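Local coordinates for cellulase CEL9M (Clostridium cellulolyticum, PDB 1IA6), which probably hydrolyses internal beta-1,4-glucosidic linkages in cellulose and related beta-glucans, as a family 9 glycoside hydrolase, at residues 205-210 and 255-260. Residues are numbered along the deposited sequence; the frame is centred on the assembly and turned at random.
With CA (calcium ion), chain B; SO4 (sulfate ion), chain E.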
ATOM      1  N   GLN A 205      14.729   3.783   0.059  1.00 10.54           N
ATOM      2  CA  GLN A 205      15.577   4.356  -0.976  1.00 13.78           C
ATOM      3  C   GLN A 205      14.939   4.143  -2.346  1.00 13.08           C
ATOM      4  O   GLN A 205      14.937   3.032  -2.876  1.00 13.32           O
ATOM      5  CB  GLN A 205      16.959   3.709  -0.920  1.00 16.68           C
ATOM      6  CG  GLN A 205      17.735   4.089   0.330  1.00 22.03           C
ATOM      7  CD  GLN A 205      19.029   3.320   0.472  1.00 25.11           C
ATOM      8  OE1 GLN A 205      19.036   2.161   0.894  1.00 28.49           O
ATOM      9  NE2 GLN A 205      20.134   3.957   0.112  1.00 27.89           N
ATOM     10  N   ALA A 206      14.400   5.220  -2.912  1.00 12.81           N
ATOM     11  CA  ALA A 206      13.727   5.157  -4.206  1.00 12.39           C
ATOM     12  C   ALA A 206      14.704   5.204  -5.372  1.00 13.79           C
ATOM     13  O   ALA A 206      15.797   5.765  -5.261  1.00 13.94           O
ATOM     14  CB  ALA A 206      12.725   6.292  -4.320  1.00 10.99           C
ATOM     15  N   THR A 207      14.293   4.631  -6.499  1.00 13.37           N
ATOM     16  CA  THR A 207      15.148   4.581  -7.678  1.00 14.93           C
ATOM     17  C   THR A 207      14.506   5.097  -8.960  1.00 16.31           C
ATOM     18  O   THR A 207      15.195   5.279  -9.963  1.00 18.04           O
ATOM     19  CB  THR A 207      15.601   3.138  -7.954  1.00 16.33           C
ATOM     20  OG1 THR A 207      14.459   2.335  -8.281  1.00 15.09           O
ATOM     21  CG2 THR A 207      16.287   2.550  -6.732  1.00 18.23           C
ATOM     22  N   SER A 208      13.199   5.340  -8.939  1.00 12.76           N
ATOM     23  CA  SER A 208      12.518   5.783 -10.152  1.00 11.69           C
ATOM     24  C   SER A 208      11.332   6.695  -9.889  1.00 10.85           C
ATOM     25  O   SER A 208      10.636   6.533  -8.892  1.00 10.23           O
ATOM     26  CB  SER A 208      12.018   4.559 -10.910  1.00 11.11           C
ATOM     27  OG  SER A 208      11.096   3.847 -10.097  1.00 10.14           O
ATOM     28  N   PHE A 209      11.091   7.640 -10.796  1.00  9.62           N
ATOM     29  CA  PHE A 209       9.947   8.534 -10.645  1.00 10.13           C
ATOM     30  C   PHE A 209       9.115   8.634 -11.927  1.00  9.95           C
ATOM     31  O   PHE A 209       7.961   9.055 -11.888  1.00 10.13           O
ATOM     32  CB  PHE A 209      10.397   9.927 -10.177  1.00 11.46           C
ATOM     33  CG  PHE A 209      11.265  10.658 -11.159  1.00 12.43           C
ATOM     34  CD1 PHE A 209      10.710  11.286 -12.267  1.00 14.53           C
ATOM     35  CD2 PHE A 209      12.643  10.714 -10.975  1.00 14.86           C
ATOM     36  CE1 PHE A 209      11.514  11.962 -13.180  1.00 14.54           C
ATOM     37  CE2 PHE A 209      13.456  11.388 -11.884  1.00 14.99           C
ATOM     38  CZ  PHE A 209      12.890  12.011 -12.986  1.00 15.02           C
ATOM     39  N   GLY A 210       9.693   8.234 -13.054  1.00  8.67           N
ATOM     40  CA  GLY A 210       8.966   8.289 -14.313  1.00  9.06           C
ATOM     41  C   GLY A 210       7.733   7.400 -14.278  1.00  7.87           C
ATOM     42  O   GLY A 210       6.700   7.713 -14.872  1.00  8.68           O
ATOM     43  N   CYS A 255       5.153  -2.347  -6.533  1.00  8.33           N
ATOM     44  CA  CYS A 255       5.553  -2.112  -5.149  1.00  9.45           C
ATOM     45  C   CYS A 255       5.811  -0.620  -4.976  1.00  9.29           C
ATOM     46  O   CYS A 255       5.776   0.135  -5.952  1.00  8.65           O
ATOM     47  CB  CYS A 255       6.790  -2.940  -4.777  1.00 10.54           C
ATOM     48  SG  CYS A 255       8.274  -2.630  -5.747  1.00 14.10           S
ATOM     49  N   TRP A 256       6.074  -0.194  -3.747  1.00  8.66           N
ATOM     50  CA  TRP A 256       6.272   1.224  -3.483  1.00  8.47           C
ATOM     51  C   TRP A 256       7.300   1.933  -4.361  1.00  8.22           C
ATOM     52  O   TRP A 256       7.160   3.125  -4.621  1.00  8.78           O
ATOM     53  CB  TRP A 256       6.600   1.465  -1.998  1.00  9.55           C
ATOM     54  CG  TRP A 256       7.817   0.757  -1.491  1.00 10.90           C
ATOM     55  CD1 TRP A 256       7.862  -0.467  -0.888  1.00 13.02           C
ATOM     56  CD2 TRP A 256       9.169   1.222  -1.557  1.00 10.73           C
ATOM     57  NE1 TRP A 256       9.161  -0.793  -0.574  1.00 13.39           N
ATOM     58  CE2 TRP A 256       9.983   0.226  -0.975  1.00 10.70           C
ATOM     59  CE3 TRP A 256       9.774   2.385  -2.055  1.00 10.28           C
ATOM     60  CZ2 TRP A 256      11.376   0.356  -0.877  1.00 13.50           C
ATOM     61  CZ3 TRP A 256      11.156   2.516  -1.958  1.00 10.03           C
ATOM     62  CH2 TRP A 256      11.940   1.504  -1.373  1.00 11.26           C
ATOM     63  N   ASP A 257       8.314   1.212  -4.834  1.00  8.79           N
ATOM     64  CA  ASP A 257       9.353   1.833  -5.658  1.00  8.24           C
ATOM     65  C   ASP A 257       9.189   1.635  -7.161  1.00  8.60           C
ATOM     66  O   ASP A 257       9.664   2.449  -7.950  1.00  8.27           O
ATOM     67  CB  ASP A 257      10.734   1.305  -5.241  1.00 10.21           C
ATOM     68  CG  ASP A 257      11.877   2.026  -5.941  1.00 11.35           C
ATOM     69  OD1 ASP A 257      11.859   3.272  -5.979  1.00 12.98           O
ATOM     70  OD2 ASP A 257      12.802   1.349  -6.440  1.00 12.81           O
ATOM     71  N   ASP A 258       8.511   0.562  -7.553  1.00  8.17           N
ATOM     72  CA  ASP A 258       8.332   0.250  -8.970  1.00  9.52           C
ATOM     73  C   ASP A 258       6.867   0.181  -9.389  1.00  8.09           C
ATOM     74  O   ASP A 258       6.157  -0.770  -9.061  1.00  7.39           O
ATOM     75  CB  ASP A 258       9.046  -1.076  -9.277  1.00 12.45           C
ATOM     76  CG  ASP A 258       8.898  -1.512 -10.725  1.00 15.32           C
ATOM     77  OD1 ASP A 258       8.486  -0.692 -11.571  1.00 17.32           O
ATOM     78  OD2 ASP A 258       9.208  -2.684 -11.015  1.00 21.02           O
ATOM     79  N   MET A 259       6.419   1.200 -10.117  1.00  8.60           N
ATOM     80  CA  MET A 259       5.040   1.253 -10.583  1.00  8.03           C
ATOM     81  C   MET A 259       4.950   1.185 -12.104  1.00  9.02           C
ATOM     82  O   MET A 259       3.938   1.567 -12.686  1.00  8.47           O
ATOM     83  CB  MET A 259       4.361   2.533 -10.080  1.00  8.72           C
ATOM     84  CG  MET A 259       4.041   2.516  -8.592  1.00  8.80           C
ATOM     85  SD  MET A 259       2.828   1.249  -8.181  1.00 10.16           S
ATOM     86  CE  MET A 259       1.311   2.084  -8.663  1.00 12.35           C
ATOM     87  N   TYR A 260       6.005   0.688 -12.745  1.00  9.23           N
ATOM     88  CA  TYR A 260       6.022   0.580 -14.200  1.00  9.99           C
ATOM     89  C   TYR A 260       4.967  -0.356 -14.775  1.00 11.47           C
ATOM     90  O   TYR A 260       4.401  -0.070 -15.830  1.00 11.70           O
ATOM     91  CB  TYR A 260       7.411   0.155 -14.685  1.00 10.02           C
ATOM     92  CG  TYR A 260       8.396   1.298 -14.705  1.00 11.36           C
ATOM     93  CD1 TYR A 260       8.310   2.297 -15.676  1.00 13.28           C
ATOM     94  CD2 TYR A 260       9.377   1.419 -13.721  1.00 12.60           C
ATOM     95  CE1 TYR A 260       9.175   3.390 -15.663  1.00 14.49           C
ATOM     96  CE2 TYR A 260      10.244   2.509 -13.700  1.00 12.20           C
ATOM     97  CZ  TYR A 260      10.137   3.487 -14.672  1.00 12.89           C
ATOM     98  OH  TYR A 260      10.980   4.571 -14.647  1.00 15.15           O
TER
HETATM   99 CA    CA B1263       9.055   4.701  -8.665  1.00  6.92          CA
HETATM  100  S   SO4 E1266      10.879  -3.234   1.933  1.00 30.63           S
HETATM  101  O1  SO4 E1266      11.083  -3.072   3.389  1.00 28.72           O
HETATM  102  O2  SO4 E1266       9.517  -2.792   1.582  1.00 24.34           O
HETATM  103  O3  SO4 E1266      11.058  -4.657   1.575  1.00 27.67           O
HETATM  104  O4  SO4 E1266      11.878  -2.418   1.208  1.00 28.45           O
HETATM  105  O   HOH W   1       7.251   3.964  -7.214  1.00 10.25           O
HETATM  106  O   HOH W   2       9.917   5.235  -6.498  1.00  9.24           O
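Residues 205-210 and 256-260 run in roughly the same direction, 31° apart, as irregular loops that each lead into a helix, 210-224 and 260-271. Their backbones are nearest at Ala-206 and Asp-257, whose CA atoms are 5.7 Å apart. The Asp-257 carboxylate grips Thr-207 with both oxygens, each met on its syn side and slightly out of the carboxylate plane: OD1 accepts from Thr-207 N at 2.8 Å (159°), and OD2 from Thr-207 OG1 at 2.7 Å. With CG anti to the backbone N (chi1 -173°), the carboxylate reaches across to Thr-207, and the two side chains cross at about a right angle. Between the loops sits a calcium ion of this (alpha/alpha)6-barrel catalytic module. Ser-208 chelates it through O and OG, the latter at 2.6 Å, while Asp-257 contributes its backbone O at 2.4 Å; Asp-211 and Asp-212, in the first turn of helix 210-224, add their carboxylates. Asp-257 OD1 also takes a hydrogen bond from one calcium-bound water, so this carboxylate acts in the second shell; the other bound water donates to Trp-256 O. Tyr-260 brings CE2 and OH obliquely against Ser-208 CB, both at 3.9 Å. Tyr-260 N closes an Asx turn on Asp-258 OD1. At the far end, the Trp-256 indole turns its CH2 edge to Gln-205 O (3.7 Å), while NE1 donates to a sulfate ion, probably from the crystallisation liquor, that Arg-308 also binds.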